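Local coordinates for tail spike protein (Acinetobacter phage vB_AbaP_AS12, PDB 6EU4) that forms the trimeric tailspike of an Acinetobacter-infecting phage and probably recognises and degrades the capsular polysaccharide of its host, at residues 248-254 and 278-284; 327-333 and 350-356. All coordinates share one frame; numbering follows the deposited sequence.

Contact 1: 248-254 and 278-284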
# COMPACT_ATOMS: atom_id res chain seq x y z
N ALA A 248 -3.01 -19.95 -10.22
CA ALA A 248 -2.37 -21.25 -10.05
C ALA A 248 -3.31 -22.15 -9.24
O ALA A 248 -3.45 -21.98 -8.02
CB ALA A 248 -1.01 -21.11 -9.39
N SER A 249 -3.94 -23.08 -9.95
CA SER A 249 -4.81 -24.07 -9.34
C SER A 249 -4.04 -25.38 -9.27
O SER A 249 -3.63 -25.91 -10.30
CB SER A 249 -6.11 -24.21 -10.14
OG SER A 249 -6.78 -22.96 -10.24
N ALA A 250 -3.81 -25.87 -8.06
CA ALA A 250 -2.94 -27.01 -7.84
C ALA A 250 -3.48 -27.85 -6.70
O ALA A 250 -4.13 -27.34 -5.79
CB ALA A 250 -1.53 -26.56 -7.49
N SER A 251 -3.18 -29.15 -6.72
CA SER A 251 -3.62 -30.01 -5.63
C SER A 251 -2.73 -29.92 -4.40
O SER A 251 -3.22 -30.18 -3.30
CB SER A 251 -3.72 -31.47 -6.09
OG SER A 251 -2.42 -31.99 -6.39
N SER A 252 -1.46 -29.54 -4.53
CA SER A 252 -0.56 -29.47 -3.37
C SER A 252 -0.12 -28.04 -3.05
O SER A 252 -0.42 -27.53 -1.96
CB SER A 252 0.65 -30.38 -3.60
OG SER A 252 1.53 -30.34 -2.49
N ARG A 253 0.61 -27.38 -3.95
CA ARG A 253 1.07 -26.00 -3.71
C ARG A 253 0.83 -25.16 -4.96
O ARG A 253 1.24 -25.55 -6.06
CB ARG A 253 2.55 -25.95 -3.33
CG ARG A 253 2.88 -26.67 -2.02
CD ARG A 253 4.36 -26.53 -1.65
NE ARG A 253 5.19 -27.40 -2.45
CZ ARG A 253 6.51 -27.28 -2.58
NH1 ARG A 253 7.17 -26.32 -1.95
NH2 ARG A 253 7.18 -28.13 -3.35
N SER A 254 0.14 -24.03 -4.81
CA SER A 254 -0.19 -23.19 -5.96
C SER A 254 1.02 -22.42 -6.46
O SER A 254 1.42 -22.57 -7.61
CB SER A 254 -1.34 -22.24 -5.62
OG SER A 254 -2.52 -22.98 -5.36
N ALA A 278 -4.61 -18.03 -6.06
CA ALA A 278 -4.20 -19.39 -5.70
C ALA A 278 -5.47 -20.17 -5.36
O ALA A 278 -6.28 -19.71 -4.56
CB ALA A 278 -3.26 -19.38 -4.49
N THR A 279 -5.67 -21.33 -5.99
CA THR A 279 -6.82 -22.14 -5.64
C THR A 279 -6.43 -23.60 -5.46
O THR A 279 -5.48 -24.10 -6.06
CB THR A 279 -7.99 -22.06 -6.69
OG1 THR A 279 -7.62 -22.71 -7.89
CG2 THR A 279 -8.36 -20.59 -7.03
N ASP A 280 -7.21 -24.28 -4.62
CA ASP A 280 -7.33 -25.72 -4.50
C ASP A 280 -6.17 -26.37 -3.75
O ASP A 280 -6.27 -27.56 -3.40
CB ASP A 280 -7.49 -26.39 -5.88
CG ASP A 280 -8.70 -25.83 -6.64
OD1 ASP A 280 -9.80 -25.91 -6.09
OD2 ASP A 280 -8.55 -25.25 -7.73
N ALA A 281 -5.10 -25.66 -3.46
CA ALA A 281 -3.91 -26.26 -2.86
C ALA A 281 -4.21 -26.94 -1.52
O ALA A 281 -4.84 -26.36 -0.63
CB ALA A 281 -2.86 -25.17 -2.66
N GLY A 282 -3.69 -28.15 -1.37
CA GLY A 282 -3.92 -28.93 -0.17
C GLY A 282 -2.81 -28.87 0.87
O GLY A 282 -3.01 -29.38 1.98
N LEU A 283 -1.66 -28.26 0.53
CA LEU A 283 -0.52 -28.16 1.44
C LEU A 283 -0.19 -26.71 1.79
O LEU A 283 -0.23 -26.35 2.98
CB LEU A 283 0.69 -28.87 0.82
CG LEU A 283 2.01 -28.79 1.61
CD1 LEU A 283 1.86 -29.45 2.94
CD2 LEU A 283 3.18 -29.44 0.84
N TYR A 284 0.15 -25.87 0.81
CA TYR A 284 0.29 -24.43 0.98
C TYR A 284 -0.32 -23.73 -0.22
O TYR A 284 -0.13 -24.16 -1.36
CB TYR A 284 1.76 -23.98 1.07
CG TYR A 284 2.52 -24.57 2.20
CD1 TYR A 284 2.24 -24.20 3.52
CD2 TYR A 284 3.57 -25.46 1.98
CE1 TYR A 284 2.94 -24.73 4.56
CE2 TYR A 284 4.27 -26.00 3.03
CZ TYR A 284 3.95 -25.63 4.32
OH TYR A 284 4.66 -26.14 5.38
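Ser254 turns its side chain inward against Ala278, CB packing on CB at 3.6 Å, and its OG donates to Ala248 O. Thr279 N reaches that same carbonyl from the opposite face of its plane, so the Ala248 oxygen is gripped from both faces, once from its own coil by Ser254 and once from the next by Thr279 N. Thr279 sets OG1 between its own backbone N and carbonyl carbon (chi1 70°), on the side of Ser249. From there Thr279 OG1 donates to Asp280 OD2 at 2.7 Å, meeting it from above the carboxylate plane. The two segments are equivalent corners of successive coils of a right-handed parallel beta-helix, as in other phage tailspikes; a one-residue slip in register separates the ladder at Ser249 and Thr279 from the one at Arg253 and Tyr284. Within the corner, Ser252 O accepts from both Leu283 N, on an in-plane lone pair, and Tyr284 N. Beyond it, Arg253 runs alongside Leu283 and Tyr284, its CD meeting the edge of the Tyr284 ring 3.9 Å from CD2. The guanidinium lies 65° from the ring plane and forms salt bridges with Asp287 and Glu231.

Contact 2: 327-333 and 350-356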
# COMPACT_ATOMS: atom_id res chain seq x y z
N CYS A 327 -5.85 -7.88 -0.04
CA CYS A 327 -5.95 -9.26 -0.49
C CYS A 327 -7.08 -9.99 0.23
O CYS A 327 -7.63 -9.51 1.23
CB CYS A 327 -4.61 -9.98 -0.31
SG CYS A 327 -3.32 -9.29 -1.44
N MSE A 328 -7.43 -11.16 -0.29
CA MSE A 328 -8.56 -11.95 0.21
C MSE A 328 -8.26 -13.43 0.27
O MSE A 328 -7.35 -13.94 -0.38
CB MSE A 328 -9.80 -11.74 -0.66
CG MSE A 328 -10.25 -10.32 -0.75
SE MSE A 328 -12.00 -10.18 -1.59
CE MSE A 328 -13.09 -11.16 -0.29
N ASN A 329 -9.09 -14.13 1.04
CA ASN A 329 -9.22 -15.56 0.91
C ASN A 329 -10.66 -15.93 1.21
O ASN A 329 -11.36 -15.24 1.96
CB ASN A 329 -8.27 -16.32 1.85
CG ASN A 329 -8.85 -16.53 3.21
OD1 ASN A 329 -8.77 -15.65 4.08
ND2 ASN A 329 -9.48 -17.68 3.41
N GLU A 330 -11.09 -17.04 0.61
CA GLU A 330 -12.40 -17.62 0.87
C GLU A 330 -12.26 -19.14 0.96
O GLU A 330 -11.80 -19.77 0.00
CB GLU A 330 -13.40 -17.26 -0.24
CG GLU A 330 -13.63 -15.75 -0.43
CD GLU A 330 -14.73 -15.39 -1.42
OE1 GLU A 330 -15.71 -16.16 -1.55
OE2 GLU A 330 -14.61 -14.31 -2.04
N HIS A 331 -12.69 -19.71 2.09
CA HIS A 331 -12.75 -21.14 2.36
C HIS A 331 -11.36 -21.69 2.60
O HIS A 331 -10.66 -22.09 1.66
CB HIS A 331 -13.47 -21.90 1.23
CG HIS A 331 -14.83 -21.37 0.93
ND1 HIS A 331 -15.91 -21.57 1.75
CD2 HIS A 331 -15.27 -20.61 -0.10
CE1 HIS A 331 -16.96 -20.95 1.25
NE2 HIS A 331 -16.60 -20.35 0.13
N LEU A 332 -10.96 -21.73 3.87
CA LEU A 332 -9.63 -22.14 4.28
C LEU A 332 -9.75 -23.15 5.40
O LEU A 332 -10.36 -22.88 6.44
CB LEU A 332 -8.80 -20.95 4.75
CG LEU A 332 -7.38 -21.28 5.25
CD1 LEU A 332 -6.56 -21.82 4.11
CD2 LEU A 332 -6.70 -20.06 5.85
N HIS A 333 -9.18 -24.33 5.17
CA HIS A 333 -8.95 -25.35 6.19
C HIS A 333 -7.43 -25.52 6.30
O HIS A 333 -6.81 -26.20 5.47
CB HIS A 333 -9.64 -26.67 5.84
CG HIS A 333 -11.12 -26.57 5.81
ND1 HIS A 333 -11.92 -26.96 6.86
CD2 HIS A 333 -11.96 -26.14 4.84
CE1 HIS A 333 -13.19 -26.77 6.54
NE2 HIS A 333 -13.24 -26.26 5.32
N PHE A 350 -6.98 -6.70 4.67
CA PHE A 350 -7.35 -8.05 4.24
C PHE A 350 -8.85 -8.27 4.41
O PHE A 350 -9.53 -7.60 5.20
CB PHE A 350 -6.58 -9.11 5.05
CG PHE A 350 -6.43 -10.42 4.34
CD1 PHE A 350 -5.41 -10.61 3.43
CD2 PHE A 350 -7.32 -11.47 4.58
CE1 PHE A 350 -5.27 -11.80 2.75
CE2 PHE A 350 -7.18 -12.68 3.91
CZ PHE A 350 -6.16 -12.85 2.99
N ASN A 351 -9.39 -9.20 3.63
CA ASN A 351 -10.78 -9.61 3.80
C ASN A 351 -10.77 -11.13 3.65
O ASN A 351 -10.72 -11.66 2.53
CB ASN A 351 -11.69 -8.88 2.81
CG ASN A 351 -13.16 -9.18 3.02
OD1 ASN A 351 -13.54 -10.21 3.59
ND2 ASN A 351 -14.01 -8.29 2.50
N GLY A 352 -10.74 -11.83 4.78
CA GLY A 352 -10.64 -13.28 4.81
C GLY A 352 -11.94 -13.88 5.33
O GLY A 352 -12.46 -13.46 6.36
N GLN A 353 -12.45 -14.87 4.59
CA GLN A 353 -13.78 -15.41 4.84
C GLN A 353 -13.73 -16.92 4.95
O GLN A 353 -12.96 -17.58 4.24
CB GLN A 353 -14.73 -15.00 3.72
CG GLN A 353 -14.73 -13.49 3.53
CD GLN A 353 -15.69 -13.02 2.45
OE1 GLN A 353 -16.45 -13.82 1.89
NE2 GLN A 353 -15.67 -11.72 2.15
N ALA A 354 -14.56 -17.46 5.84
CA ALA A 354 -14.79 -18.90 5.93
C ALA A 354 -13.47 -19.62 6.23
O ALA A 354 -12.99 -20.46 5.48
CB ALA A 354 -15.46 -19.42 4.66
N ILE A 355 -12.88 -19.22 7.35
CA ILE A 355 -11.63 -19.80 7.83
C ILE A 355 -11.96 -20.66 9.04
O ILE A 355 -12.33 -20.15 10.11
CB ILE A 355 -10.58 -18.73 8.17
CG1 ILE A 355 -10.27 -17.86 6.93
CG2 ILE A 355 -9.31 -19.41 8.73
CD1 ILE A 355 -9.67 -16.51 7.32
N TYR A 356 -11.83 -21.97 8.88
CA TYR A 356 -12.25 -22.94 9.89
C TYR A 356 -11.04 -23.32 10.73
O TYR A 356 -10.31 -24.25 10.42
CB TYR A 356 -12.91 -24.12 9.21
CG TYR A 356 -14.07 -23.62 8.44
CD1 TYR A 356 -15.24 -23.22 9.09
CD2 TYR A 356 -13.99 -23.44 7.08
CE1 TYR A 356 -16.32 -22.70 8.38
CE2 TYR A 356 -15.08 -22.94 6.36
CZ TYR A 356 -16.22 -22.56 7.01
OH TYR A 356 -17.28 -22.05 6.28
O HOH W 1 -16.79 -16.74 1.28
O HOH W 2 -17.22 -23.17 3.73
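Two successive coils of the parallel beta-helix stack here in unbroken register, strand 328-330 running beside strand 351-355 with 15° between their directions. Phe350 turns one ring face to the backbone of Cys327 and Met328: Cys327 O sits 3.3 Å from its CD1 over that face, displaced toward the rim, and Cys327 CB touches CE1. Asn329 OD1 meets the edge of the same ring in its plane, 3.4 Å from CE2, amide and ring nearly coplanar. The Asn329 chi1 of 86°, with CG between the backbone N and the carbonyl carbon, turns the amide across the neighbouring coil and brings OD1 to 3.1 Å from the CA of Gly352, which has no side chain to obstruct it. This oxygen is buried without a polar partner. On the outer face, Glu330 and Gln353 lie side by side, their flat ends close to parallel, and a water donates to OE1 of each. Gln353 NE2 donates almost straight to Asn351 OD1 from above the carbonyl plane. The chain turns a corner at His331, whose N bonds to Gln353 O before Leu332 N takes Ala354 O at 2.9 Å. Past the corner, Leu332 CD2 packs on Ile355 CG2, and Tyr356 sets CD2 over one face of the His333 ring, 3.4 Å from NE2; the planes are 23° apart, and the large offset leaves little overlap. His333 ND1 is hydrogen-bonded to Tyr359 OH, and a second water joins His331 ND1 to Tyr356 OH. Inside the helix, the Phe350 ring meets that of Phe388 in the following coil, nearly parallel to it, and Phe337 edge-to-face, while Ile355 touches Phe390. On the outer face, Asn351 and Gln353 hydrogen-bond to Asn321 and Gln292 of the second subunit. The preceding coil, strand 284-304, touches Cys327, Glu330 and Leu332.

In the fold
Both segments of contact 1 precede those of contact 2 in the chain, and the two contacts follow one another along the axis of the same beta-helix. Their centres lie about 15 Å apart, and their nearest atoms, about 6 Å apart, do not touch. Strand 284-304 links the two sites: it begins at Tyr284 in the second segment of contact 1 and pairs in parallel with strand 321-334, which carries 327-333. Both contacts join neighbouring coils near corners of the solenoid. They differ in surroundings: no other chain touches the segments of contact 1, whereas contact 2 reaches the second subunit and thus also helps to build the trimer.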